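Local coordinates for putative amidohydrolase (Unidentified, PDB 3MKV), which probably hydrolyses proline-containing dipeptides as a zinc-dependent prolidase of the amidohydrolase superfamily, at residues T56-G60 with L369-V373; L61-H65 with S359-L363; M97-F102 with Q332-S336; L129-R134 with M187-Q191; K320-G324 with S354-S359. All blocks are in the same frame, centred on the assembly; numbering follows the deposited sequence.

Contact 1 (T56-G60 with L369-V373)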
# COMPACT_ATOMS: atom_id res chain seq x y z
N THR A 56 -46.85 -31.52 -29.58
CA THR A 56 -46.41 -30.22 -30.06
C THR A 56 -44.89 -30.06 -30.11
O THR A 56 -44.18 -30.33 -29.13
CB THR A 56 -47.02 -29.06 -29.24
OG1 THR A 56 -48.44 -29.24 -29.16
CG2 THR A 56 -46.72 -27.73 -29.91
N ILE A 57 -44.40 -29.64 -31.26
CA ILE A 57 -43.00 -29.34 -31.42
C ILE A 57 -42.85 -27.83 -31.41
O ILE A 57 -43.38 -27.14 -32.28
CB ILE A 57 -42.44 -29.95 -32.72
CG1 ILE A 57 -42.69 -31.46 -32.73
CG2 ILE A 57 -40.95 -29.65 -32.87
CD1 ILE A 57 -42.30 -32.14 -34.03
N MET A 58 -42.14 -27.31 -30.41
CA MET A 58 -41.96 -25.87 -30.26
C MET A 58 -40.49 -25.51 -30.03
O MET A 58 -39.69 -26.36 -29.61
CB MET A 58 -42.83 -25.32 -29.12
CG MET A 58 -42.41 -25.81 -27.74
SD MET A 58 -43.20 -24.91 -26.39
CE MET A 58 -42.52 -23.28 -26.71
N PRO A 59 -40.13 -24.24 -30.26
CA PRO A 59 -38.74 -23.82 -30.07
C PRO A 59 -38.33 -23.86 -28.60
O PRO A 59 -39.19 -23.79 -27.71
CB PRO A 59 -38.72 -22.37 -30.56
CG PRO A 59 -40.06 -22.14 -31.22
CD PRO A 59 -41.01 -23.12 -30.65
N GLY A 60 -37.03 -23.99 -28.35
CA GLY A 60 -36.48 -23.89 -27.00
C GLY A 60 -36.87 -22.59 -26.32
O GLY A 60 -36.91 -21.53 -26.95
N LEU A 369 -32.30 -18.24 -32.81
CA LEU A 369 -32.96 -18.91 -31.71
C LEU A 369 -34.44 -18.48 -31.64
O LEU A 369 -34.85 -17.57 -32.35
CB LEU A 369 -32.27 -18.60 -30.37
CG LEU A 369 -30.78 -18.91 -30.14
CD1 LEU A 369 -30.30 -18.30 -28.83
CD2 LEU A 369 -30.47 -20.40 -30.16
N GLY A 370 -35.22 -19.15 -30.79
CA GLY A 370 -36.62 -18.81 -30.57
C GLY A 370 -37.58 -19.13 -31.72
O GLY A 370 -38.78 -18.87 -31.62
N ARG A 371 -37.04 -19.69 -32.80
CA ARG A 371 -37.83 -20.04 -33.98
C ARG A 371 -37.25 -21.28 -34.65
O ARG A 371 -36.05 -21.34 -34.93
CB ARG A 371 -37.83 -18.88 -34.98
CG ARG A 371 -38.84 -17.77 -34.71
CD ARG A 371 -40.07 -17.86 -35.61
NE ARG A 371 -39.71 -18.03 -37.02
CZ ARG A 371 -40.48 -17.70 -38.05
NH1 ARG A 371 -41.67 -17.15 -37.84
NH2 ARG A 371 -40.06 -17.90 -39.29
N ILE A 372 -38.11 -22.26 -34.94
CA ILE A 372 -37.68 -23.44 -35.68
C ILE A 372 -37.64 -23.15 -37.19
O ILE A 372 -38.62 -23.38 -37.89
CB ILE A 372 -38.57 -24.65 -35.39
CG1 ILE A 372 -38.38 -25.11 -33.94
CG2 ILE A 372 -38.26 -25.79 -36.34
CD1 ILE A 372 -39.54 -25.92 -33.42
N VAL A 373 -36.50 -22.64 -37.66
CA VAL A 373 -36.31 -22.28 -39.06
C VAL A 373 -34.96 -22.80 -39.54
O VAL A 373 -34.05 -22.98 -38.73
CB VAL A 373 -36.32 -20.75 -39.28
CG1 VAL A 373 -37.71 -20.18 -39.10
CG2 VAL A 373 -35.32 -20.05 -38.36
O HOH W 1 -35.06 -21.32 -28.69

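Contact 2 (L61-H65 with S359-L363). With ZN (zinc ion), chain I.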
# COMPACT_ATOMS: atom_id res chain seq x y z
N LEU A 61 -37.18 -22.67 -25.03
CA LEU A 61 -37.59 -21.48 -24.30
C LEU A 61 -36.36 -20.69 -23.86
O LEU A 61 -35.29 -21.27 -23.65
CB LEU A 61 -38.41 -21.86 -23.07
CG LEU A 61 -39.64 -22.73 -23.26
CD1 LEU A 61 -39.97 -23.40 -21.93
CD2 LEU A 61 -40.81 -21.90 -23.73
N ILE A 62 -36.53 -19.37 -23.72
CA ILE A 62 -35.44 -18.47 -23.34
C ILE A 62 -35.82 -17.67 -22.09
O ILE A 62 -36.86 -17.03 -22.05
CB ILE A 62 -35.12 -17.50 -24.51
CG1 ILE A 62 -34.88 -18.29 -25.80
CG2 ILE A 62 -33.93 -16.59 -24.16
CD1 ILE A 62 -34.45 -17.44 -26.99
N ASP A 63 -34.98 -17.71 -21.06
CA ASP A 63 -35.18 -16.86 -19.89
C ASP A 63 -34.11 -15.77 -19.79
O ASP A 63 -32.90 -16.06 -19.71
CB ASP A 63 -35.26 -17.67 -18.59
CG ASP A 63 -35.63 -16.81 -17.40
OD1 ASP A 63 -35.37 -15.59 -17.43
OD2 ASP A 63 -36.19 -17.36 -16.42
N LEU A 64 -34.56 -14.51 -19.81
CA LEU A 64 -33.68 -13.36 -19.97
C LEU A 64 -33.14 -12.82 -18.66
O LEU A 64 -32.37 -11.86 -18.65
CB LEU A 64 -34.39 -12.24 -20.73
CG LEU A 64 -34.54 -12.36 -22.24
CD1 LEU A 64 -35.23 -11.11 -22.81
CD2 LEU A 64 -33.18 -12.58 -22.89
N HIS A 65 -33.54 -13.42 -17.55
CA HIS A 65 -33.10 -12.93 -16.25
C HIS A 65 -33.02 -14.03 -15.19
O HIS A 65 -33.95 -14.25 -14.44
CB HIS A 65 -34.01 -11.79 -15.76
CG HIS A 65 -33.39 -10.96 -14.68
ND1 HIS A 65 -33.18 -9.60 -14.81
CD2 HIS A 65 -32.91 -11.29 -13.45
CE1 HIS A 65 -32.60 -9.14 -13.71
NE2 HIS A 65 -32.43 -10.15 -12.87
N SER A 359 -37.44 -12.62 -26.82
CA SER A 359 -36.20 -12.85 -26.09
C SER A 359 -35.01 -13.05 -27.03
O SER A 359 -33.93 -12.53 -26.77
CB SER A 359 -36.35 -14.05 -25.16
OG SER A 359 -37.16 -13.71 -24.06
N ALA A 360 -35.22 -13.78 -28.12
CA ALA A 360 -34.16 -14.00 -29.10
C ALA A 360 -33.71 -12.66 -29.69
O ALA A 360 -32.54 -12.46 -30.02
CB ALA A 360 -34.65 -14.92 -30.20
N GLU A 361 -34.66 -11.74 -29.82
CA GLU A 361 -34.37 -10.43 -30.36
C GLU A 361 -33.45 -9.70 -29.38
O GLU A 361 -32.44 -9.12 -29.77
CB GLU A 361 -35.67 -9.67 -30.56
CG GLU A 361 -35.75 -8.89 -31.86
CD GLU A 361 -36.99 -8.01 -31.96
OE1 GLU A 361 -38.04 -8.38 -31.38
OE2 GLU A 361 -36.92 -6.93 -32.61
N VAL A 362 -33.82 -9.74 -28.11
CA VAL A 362 -33.00 -9.16 -27.05
C VAL A 362 -31.54 -9.64 -27.09
O VAL A 362 -30.64 -8.90 -26.70
CB VAL A 362 -33.58 -9.47 -25.66
CG1 VAL A 362 -32.60 -9.04 -24.57
CG2 VAL A 362 -34.94 -8.80 -25.49
N LEU A 363 -31.33 -10.86 -27.55
CA LEU A 363 -30.01 -11.48 -27.53
C LEU A 363 -29.25 -11.27 -28.83
O LEU A 363 -28.12 -11.72 -28.97
CB LEU A 363 -30.12 -12.99 -27.27
CG LEU A 363 -30.81 -13.47 -25.99
CD1 LEU A 363 -31.03 -14.96 -26.03
CD2 LEU A 363 -29.99 -13.10 -24.77
ZN ZN I . -31.81 -10.25 -10.92

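Contact 3 (M97-F102 with Q332-S336)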
# COMPACT_ATOMS: atom_id res chain seq x y z
N MET A 97 -33.11 -26.08 -15.09
CA MET A 97 -33.61 -25.05 -16.00
C MET A 97 -33.84 -25.71 -17.34
O MET A 97 -34.89 -25.52 -17.96
CB MET A 97 -32.63 -23.87 -16.17
CG MET A 97 -32.41 -23.02 -14.91
SD MET A 97 -31.25 -21.65 -15.17
CE MET A 97 -31.52 -20.68 -13.72
N LEU A 98 -32.85 -26.48 -17.77
CA LEU A 98 -32.90 -27.20 -19.04
C LEU A 98 -34.06 -28.19 -19.07
O LEU A 98 -34.76 -28.30 -20.09
CB LEU A 98 -31.57 -27.91 -19.27
CG LEU A 98 -31.34 -28.48 -20.67
CD1 LEU A 98 -31.61 -27.44 -21.77
CD2 LEU A 98 -29.90 -29.03 -20.77
N ARG A 99 -34.28 -28.88 -17.96
CA ARG A 99 -35.38 -29.84 -17.83
C ARG A 99 -36.74 -29.18 -17.99
O ARG A 99 -37.67 -29.80 -18.48
CB ARG A 99 -35.31 -30.58 -16.49
CG ARG A 99 -36.27 -31.77 -16.38
CD ARG A 99 -36.06 -32.74 -17.54
NE ARG A 99 -37.16 -33.68 -17.72
CZ ARG A 99 -38.16 -33.50 -18.59
NH1 ARG A 99 -38.20 -32.41 -19.35
NH2 ARG A 99 -39.12 -34.41 -18.69
N ARG A 100 -36.86 -27.93 -17.55
CA ARG A 100 -38.08 -27.13 -17.71
C ARG A 100 -38.21 -26.56 -19.13
O ARG A 100 -39.12 -25.77 -19.42
CB ARG A 100 -38.11 -25.99 -16.69
CG ARG A 100 -38.14 -26.44 -15.23
CD ARG A 100 -38.47 -25.30 -14.25
NE ARG A 100 -37.30 -24.49 -13.90
CZ ARG A 100 -36.47 -24.77 -12.90
NH1 ARG A 100 -36.67 -25.83 -12.14
NH2 ARG A 100 -35.44 -23.97 -12.65
N GLY A 101 -37.30 -26.94 -20.02
CA GLY A 101 -37.40 -26.51 -21.42
C GLY A 101 -36.57 -25.29 -21.79
O GLY A 101 -36.54 -24.88 -22.94
N PHE A 102 -35.88 -24.70 -20.82
CA PHE A 102 -35.11 -23.50 -21.10
C PHE A 102 -33.75 -23.85 -21.71
O PHE A 102 -32.84 -24.31 -21.03
CB PHE A 102 -34.98 -22.64 -19.84
CG PHE A 102 -36.29 -22.08 -19.37
CD1 PHE A 102 -36.78 -20.89 -19.89
CD2 PHE A 102 -37.05 -22.76 -18.43
CE1 PHE A 102 -37.99 -20.38 -19.47
CE2 PHE A 102 -38.27 -22.26 -18.00
CZ PHE A 102 -38.74 -21.06 -18.53
N GLN A 332 -35.96 -21.04 -7.09
CA GLN A 332 -35.57 -21.27 -8.46
C GLN A 332 -36.43 -22.35 -9.10
O GLN A 332 -36.57 -22.40 -10.32
CB GLN A 332 -34.09 -21.67 -8.55
CG GLN A 332 -33.14 -20.58 -8.12
CD GLN A 332 -32.05 -20.31 -9.15
OE1 GLN A 332 -32.21 -20.60 -10.33
NE2 GLN A 332 -30.94 -19.73 -8.70
N ARG A 333 -36.99 -23.24 -8.29
CA ARG A 333 -37.78 -24.34 -8.85
C ARG A 333 -39.07 -23.86 -9.53
O ARG A 333 -39.69 -24.62 -10.29
CB ARG A 333 -38.12 -25.35 -7.76
CG ARG A 333 -39.57 -25.28 -7.33
CD ARG A 333 -39.76 -24.49 -6.06
NE ARG A 333 -39.82 -25.38 -4.90
CZ ARG A 333 -40.51 -25.12 -3.80
NH1 ARG A 333 -41.22 -24.00 -3.69
NH2 ARG A 333 -40.50 -25.99 -2.79
N LEU A 334 -39.44 -22.61 -9.26
CA LEU A 334 -40.73 -22.04 -9.67
C LEU A 334 -40.68 -21.34 -11.03
O LEU A 334 -41.70 -20.84 -11.50
CB LEU A 334 -41.24 -21.06 -8.61
CG LEU A 334 -41.65 -21.67 -7.26
CD1 LEU A 334 -41.70 -20.62 -6.17
CD2 LEU A 334 -43.00 -22.40 -7.38
N GLN A 335 -39.51 -21.32 -11.64
CA GLN A 335 -39.34 -20.66 -12.93
C GLN A 335 -40.55 -20.77 -13.88
O GLN A 335 -41.05 -19.76 -14.37
CB GLN A 335 -38.09 -21.22 -13.61
CG GLN A 335 -37.57 -20.42 -14.77
CD GLN A 335 -36.27 -20.99 -15.28
OE1 GLN A 335 -35.99 -22.17 -15.08
NE2 GLN A 335 -35.47 -20.15 -15.93
N SER A 336 -41.01 -21.98 -14.15
CA SER A 336 -42.09 -22.15 -15.12
C SER A 336 -43.42 -21.48 -14.74
O SER A 336 -44.29 -21.29 -15.59
CB SER A 336 -42.33 -23.63 -15.40
OG SER A 336 -41.15 -24.21 -15.90

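Contact 4 (L129-R134 with M187-Q191)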
# COMPACT_ATOMS: atom_id res chain seq x y z
N LEU A 129 -25.62 -20.25 -22.19
CA LEU A 129 -25.52 -19.14 -21.23
C LEU A 129 -25.09 -17.84 -21.88
O LEU A 129 -24.05 -17.77 -22.52
CB LEU A 129 -24.54 -19.49 -20.11
CG LEU A 129 -24.91 -20.54 -19.06
CD1 LEU A 129 -23.86 -20.54 -17.96
CD2 LEU A 129 -26.28 -20.29 -18.47
N PHE A 130 -25.89 -16.81 -21.70
CA PHE A 130 -25.48 -15.45 -22.05
C PHE A 130 -25.25 -14.70 -20.74
O PHE A 130 -26.21 -14.28 -20.08
CB PHE A 130 -26.53 -14.75 -22.89
CG PHE A 130 -26.51 -15.14 -24.34
CD1 PHE A 130 -27.04 -16.35 -24.76
CD2 PHE A 130 -25.97 -14.29 -25.28
CE1 PHE A 130 -27.04 -16.70 -26.08
CE2 PHE A 130 -25.95 -14.64 -26.62
CZ PHE A 130 -26.49 -15.85 -27.03
N VAL A 131 -23.98 -14.53 -20.38
CA VAL A 131 -23.61 -14.06 -19.05
C VAL A 131 -23.25 -12.57 -18.98
O VAL A 131 -22.73 -11.98 -19.93
CB VAL A 131 -22.46 -14.90 -18.48
CG1 VAL A 131 -22.82 -16.40 -18.54
CG2 VAL A 131 -21.19 -14.64 -19.26
N SER A 132 -23.54 -11.98 -17.82
CA SER A 132 -23.28 -10.57 -17.56
C SER A 132 -21.98 -10.36 -16.79
O SER A 132 -21.49 -9.24 -16.69
CB SER A 132 -24.42 -9.98 -16.73
OG SER A 132 -25.61 -9.89 -17.49
N GLY A 133 -21.42 -11.44 -16.24
CA GLY A 133 -20.37 -11.32 -15.24
C GLY A 133 -20.97 -10.78 -13.95
O GLY A 133 -22.06 -11.18 -13.54
N ARG A 134 -20.27 -9.85 -13.30
CA ARG A 134 -20.81 -9.22 -12.10
C ARG A 134 -21.58 -7.95 -12.43
O ARG A 134 -21.15 -7.13 -13.24
CB ARG A 134 -19.69 -8.91 -11.12
CG ARG A 134 -19.18 -10.13 -10.39
CD ARG A 134 -17.92 -9.78 -9.61
NE ARG A 134 -16.76 -9.59 -10.47
CZ ARG A 134 -15.67 -8.92 -10.09
NH1 ARG A 134 -15.62 -8.37 -8.89
NH2 ARG A 134 -14.64 -8.79 -10.92
N MET A 187 -12.95 -10.48 -19.47
CA MET A 187 -13.12 -11.76 -18.81
C MET A 187 -14.15 -12.65 -19.53
O MET A 187 -14.27 -13.85 -19.23
CB MET A 187 -13.43 -11.59 -17.31
CG MET A 187 -12.16 -11.51 -16.44
SD MET A 187 -12.35 -11.30 -14.64
CE MET A 187 -13.48 -9.93 -14.55
N GLY A 188 -14.89 -12.07 -20.48
CA GLY A 188 -15.78 -12.83 -21.37
C GLY A 188 -17.28 -12.59 -21.27
O GLY A 188 -18.06 -13.34 -21.84
N ALA A 189 -17.69 -11.55 -20.54
CA ALA A 189 -19.12 -11.18 -20.46
C ALA A 189 -19.76 -11.00 -21.84
O ALA A 189 -19.17 -10.39 -22.73
CB ALA A 189 -19.29 -9.91 -19.65
N ASP A 190 -20.97 -11.52 -22.01
CA ASP A 190 -21.70 -11.34 -23.27
C ASP A 190 -22.40 -9.98 -23.32
O ASP A 190 -22.71 -9.48 -24.39
CB ASP A 190 -22.74 -12.44 -23.45
CG ASP A 190 -22.12 -13.82 -23.51
OD1 ASP A 190 -21.32 -14.08 -24.43
OD2 ASP A 190 -22.45 -14.65 -22.63
N GLN A 191 -22.67 -9.40 -22.15
CA GLN A 191 -23.38 -8.12 -22.07
C GLN A 191 -23.15 -7.57 -20.68
O GLN A 191 -22.57 -8.26 -19.84
CB GLN A 191 -24.88 -8.28 -22.33
CG GLN A 191 -25.66 -8.95 -21.21
CD GLN A 191 -25.65 -10.47 -21.32
OE1 GLN A 191 -25.57 -11.01 -22.42
NE2 GLN A 191 -25.74 -11.16 -20.18

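Contact 5 (K320-G324 with S354-S359)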
# COMPACT_ATOMS: atom_id res chain seq x y z
N LYS A 320 -42.12 -3.84 -26.25
CA LYS A 320 -41.52 -5.15 -26.45
C LYS A 320 -41.10 -5.75 -25.09
O LYS A 320 -40.18 -5.25 -24.43
CB LYS A 320 -40.32 -5.03 -27.40
CG LYS A 320 -40.72 -4.82 -28.86
CD LYS A 320 -39.82 -3.85 -29.60
CE LYS A 320 -38.38 -4.33 -29.68
NZ LYS A 320 -37.43 -3.21 -29.98
N MET A 321 -41.79 -6.82 -24.69
CA MET A 321 -41.53 -7.50 -23.42
C MET A 321 -40.84 -8.84 -23.60
O MET A 321 -41.19 -9.62 -24.48
CB MET A 321 -42.84 -7.70 -22.65
CG MET A 321 -43.35 -6.44 -21.98
SD MET A 321 -44.80 -6.71 -20.95
CE MET A 321 -46.09 -6.69 -22.19
N GLY A 322 -39.84 -9.11 -22.76
CA GLY A 322 -39.13 -10.38 -22.79
C GLY A 322 -39.56 -11.22 -21.62
O GLY A 322 -40.33 -10.78 -20.78
N PHE A 323 -39.07 -12.45 -21.54
CA PHE A 323 -39.46 -13.35 -20.46
C PHE A 323 -38.34 -13.45 -19.43
O PHE A 323 -37.17 -13.65 -19.78
CB PHE A 323 -39.81 -14.71 -21.05
CG PHE A 323 -40.18 -15.76 -20.03
CD1 PHE A 323 -41.50 -16.11 -19.81
CD2 PHE A 323 -39.19 -16.44 -19.33
CE1 PHE A 323 -41.84 -17.09 -18.88
CE2 PHE A 323 -39.52 -17.43 -18.40
CZ PHE A 323 -40.85 -17.75 -18.18
N GLY A 324 -38.68 -13.30 -18.15
CA GLY A 324 -37.70 -13.42 -17.10
C GLY A 324 -38.30 -13.89 -15.80
O GLY A 324 -39.51 -13.78 -15.60
N SER A 354 -42.93 -14.09 -25.95
CA SER A 354 -42.03 -13.52 -24.96
C SER A 354 -40.79 -14.36 -24.77
O SER A 354 -39.66 -13.85 -24.80
CB SER A 354 -42.74 -13.40 -23.63
OG SER A 354 -43.11 -12.06 -23.42
N ALA A 355 -41.02 -15.66 -24.55
CA ALA A 355 -39.97 -16.58 -24.15
C ALA A 355 -39.24 -17.14 -25.35
O ALA A 355 -38.47 -18.09 -25.21
CB ALA A 355 -40.53 -17.68 -23.33
N THR A 356 -39.48 -16.55 -26.51
CA THR A 356 -38.96 -17.11 -27.75
C THR A 356 -38.43 -16.02 -28.69
O THR A 356 -37.28 -15.60 -28.57
CB THR A 356 -40.02 -18.00 -28.48
OG1 THR A 356 -41.25 -17.28 -28.61
CG2 THR A 356 -40.28 -19.30 -27.70
N ILE A 357 -39.27 -15.55 -29.61
CA ILE A 357 -38.80 -14.61 -30.61
C ILE A 357 -38.45 -13.24 -30.05
O ILE A 357 -37.52 -12.59 -30.53
CB ILE A 357 -39.78 -14.45 -31.80
CG1 ILE A 357 -41.18 -14.10 -31.31
CG2 ILE A 357 -39.79 -15.70 -32.67
CD1 ILE A 357 -42.12 -13.72 -32.44
N VAL A 358 -39.17 -12.81 -29.03
CA VAL A 358 -38.89 -11.53 -28.41
C VAL A 358 -37.57 -11.60 -27.67
O VAL A 358 -36.67 -10.77 -27.87
CB VAL A 358 -40.01 -11.09 -27.44
CG1 VAL A 358 -39.70 -9.71 -26.87
CG2 VAL A 358 -41.38 -11.10 -28.13
N SER A 359 -37.44 -12.62 -26.82
CA SER A 359 -36.20 -12.85 -26.09
C SER A 359 -35.01 -13.05 -27.03
O SER A 359 -33.93 -12.53 -26.77
CB SER A 359 -36.35 -14.05 -25.16
OG SER A 359 -37.16 -13.71 -24.06

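Contact 1 (T56-G60 with L369-V373)
Ile372 reaches across to the strand residues Met58 and Pro59 with a single methyl, CD1, which settles on the peptide bond joining them. CD1 of Ile372 comes to 3.5 Å from Met58 C, and it lies 3.6 Å from Pro59 N. The torsions of Ile372 explain this reach: chi1 of -68° places CG1 beside the backbone N, and chi2 of 158° keeps the longer branch nearly extended, carrying its end to the strand. Ile57 meets the same methyl with its short branch, CG2 standing 4.0 Å from Ile372 CD1 where the two side chains cross at about a right angle. Its chi1 (-57°) turns CG2 opposite the backbone N.

Pro59 also packs against the Gly370 peptide. Its ring, puckered C-gamma exo, sets CG 3.5 Å from Gly370 O, while CB is 3.6 Å from Gly370 C. No direct hydrogen bond joins the segments, but one water bridges them, accepting from Gly370 N at 3.0 Å and donating to Gly60 O at 2.5 Å, a short distance that leaves its exact place less sure. The CB of Arg371 points away from the strand, and its NH1 forms salt bridges with Asp15 and Asp17. Ile372 centres an inverse gamma turn and also packs on Ile27 of strand 25-30. Strand 56-63 pairs with strand 380-383, and the arrangement belongs to the junction of the two domains usual in amidohydrolases, where the small beta domain built from both chain ends passes into the first strand of the TIM barrel.

Contact 2 (L61-H65 with S359-L363)
Ile62 and Leu64 form the apolar face that strand 56-63 and its corner offer to the end of helix 348-362. The CG2 branch of Ile62 touches Ser359 CB at 3.6 Å and meets Leu363 CD1 tip to tip at 3.8 Å. Its other branch ends in CD1, which lies 3.9 Å from Ala360 N and also touches the methyl of Ala360. Leu64 divides its two methyls: CD1 meets Val362 CG2 end-on at 3.6 Å, whereas CD2 lies 3.7 Å from Leu363 CD2, the two leucines lying alongside and pointing opposite ways. Chi1 of -78° holds Leu64 CG beside its backbone N, and CG then stands 3.5 Å from Ser359 OG, a hydroxyl whose polar partner is Ser354 in the same helix.

Polar interactions lie off this interface and serve the strand itself. Asp63 OD1 accepts from His65 N at 2.8 Å in an Asx turn, the N-H pointing almost straight at the oxygen (170°), while OD2 bonds to Thr325 and Gln335. His65 NE2 binds a zinc ion at 2.0 Å, in a site completed by His67, the carboxylated Lys193 and Asp326; on the far side of the imidazole, ND1 bonds to Glu253, a second-shell carboxylate that helps fix the ring's rotation.

Within the barrel, strand 102-107 pairs with strand 56-63, Ile62 has a backbone bond to Ala355 of helix 348-362, and strand 272-274 supplies Val274 and Tyr272 against Leu64 and Val362.

Contact 3 (M97-F102 with Q332-S336)
Gln335 OE1 is gripped by two nitrogens of one guanidinium, Arg100 NE at 2.9 Å and Arg100 NH2 at 3.1 Å. The Arg100 side chain leaves the C-terminal end of helix 83-99, which closes in a Schellman motif with Gly101 as its C-prime residue before the TIM-barrel strand 102-107 begins. The grip is side-on and unequal in quality. OE1 stays in the guanidinium plane for both, yet NE lies in the carbonyl plane on a lone pair, whereas NH2 stands 38° above that plane. Being bent at chi3 (-83°), the arginine turns its guanidinium back to the amide. Beside it, Ser336 OG lies 3.3 Å from Arg100 CD, and Arg100 NH1 has a further hydrogen bond with Gln397.

One face of the Phe102 ring carries the same amide, stacked at only 17° between planes. Gln335 is extended, which lets the amide lie flat there with its NE2 bonded to Asp63, so stacking and bonds to either end of the amide together fix its rotation. At the side, the Met97 CE methyl sits 3.5 Å from Gln332 OE1, while Gln332 NE2 bonds to the backbone oxygens of Ala70 and of the zinc ligand His67. Over the ring itself, Gln335 NE2 is the amide atom that stands above the centre of Phe102, 3.9 Å from the ring plane.

Contact 4 (L129-R134 with M187-Q191)
Phe130 meets Gln191 and Asp190 through its ring: Gln191 OE1 lies at the edge near the ring plane, and Asp190 CB comes in obliquely, 4.1 Å from Phe130 CD2. The ring and the Asp190 carboxylate are inclined by 53°, and Lys116 makes a cation-pi contact with the same ring. At the other end, Met187 CE touches the edge of the Arg134 guanidinium, in its plane and 4.0 Å from NH2.

The amide of Gln191 is pinned through NE2, which donates in its own plane to Ser132 OG at 3.0 Å and to Phe130 O at 3.2 Å. The second of these comes from well above the Phe130 carbonyl plane; Ser132 OG is also hydrogen-bonded with Asp107 O. Chi1 of 73° puts Gln191 CG between its backbone N and carbonyl carbon, and a bend at chi2 (-87°) folds the amide over the strand end.

Asp190 grips Val131 twice: its OD2 accepts from Val131 N at 2.7 Å with the anti lone pair, and its backbone N donates to Val131 O at 2.8 Å. A salt bridge from Lys116 also reaches OD2, probably stabilising the negative charge.

Strand 128-131 runs parallel to strand 102-107, and helix 174-187 ends at Gly188 in a Schellman motif, from which the chain passes along the strand end toward the zinc-binding Lys193, with Leu232 of strand 232-235 packing on Gln191.

Contact 5 (K320-G324 with S354-S359)
Gly322 and Phe323 run as an extended stretch along one side of the helical segment 354-359, with Gly322 CA 4.8 Å from Ser354 CA and Phe323 CA 4.9 Å from Ala355 CA. The helix is irregular here: a wider pi-type turn spans 354-358, closed by Ser359 N donating to Ser354 O at 3.2 Å, and the backbone nitrogens of Thr356 and Ile357 lack bonds to the preceding turn.

Ser359 OG is the second donor to Ser354 O, at 2.6 Å and in the plane of that carbonyl. It also accepts a weak bond, straight but long at 3.4 Å, from Phe323 N. Next to this pair, Phe323 CB rests on Ala355, 3.6 Å from its CA and 3.8 Å from its CB. With chi1 at 177°, CG lies opposite the backbone N, and the ring swings off the helix to stack on Phe339.

Backbone bonds tie the loop to Val273 and Leu64, and Ala355 to Ile62, so the contact seats helix 348-362 against the chain running beside barrel strand 56-63. The Ser359 hydroxyl thus bridges loop and widened turn, modest polar links over close carbon packing.

Contacts 1, 2, 3 and 5 are buried, whereas contact 4 is only partly so and reaches a second subunit through Met187. Strand 56-63 serves both contact 1, toward the small beta domain, and contact 2, nearer the zinc; helix 348-362 serves contacts 2 and 5, which share Ser359 and have centres about 5 Å apart. Chemistry changes with place: contacts 1 and 2 are chiefly apolar between their segments, contact 5 adds a weak bond to a serine hydroxyl, and contacts 3 and 4 rest on hydrogen bonds made by side-chain amides, a guanidinium and a carboxylate, with backbone bonds added in contact 4. Gln335 of contact 3 bonds to Asp63 of contact 2, while Phe102 and Phe323 join contacts 3 and 5.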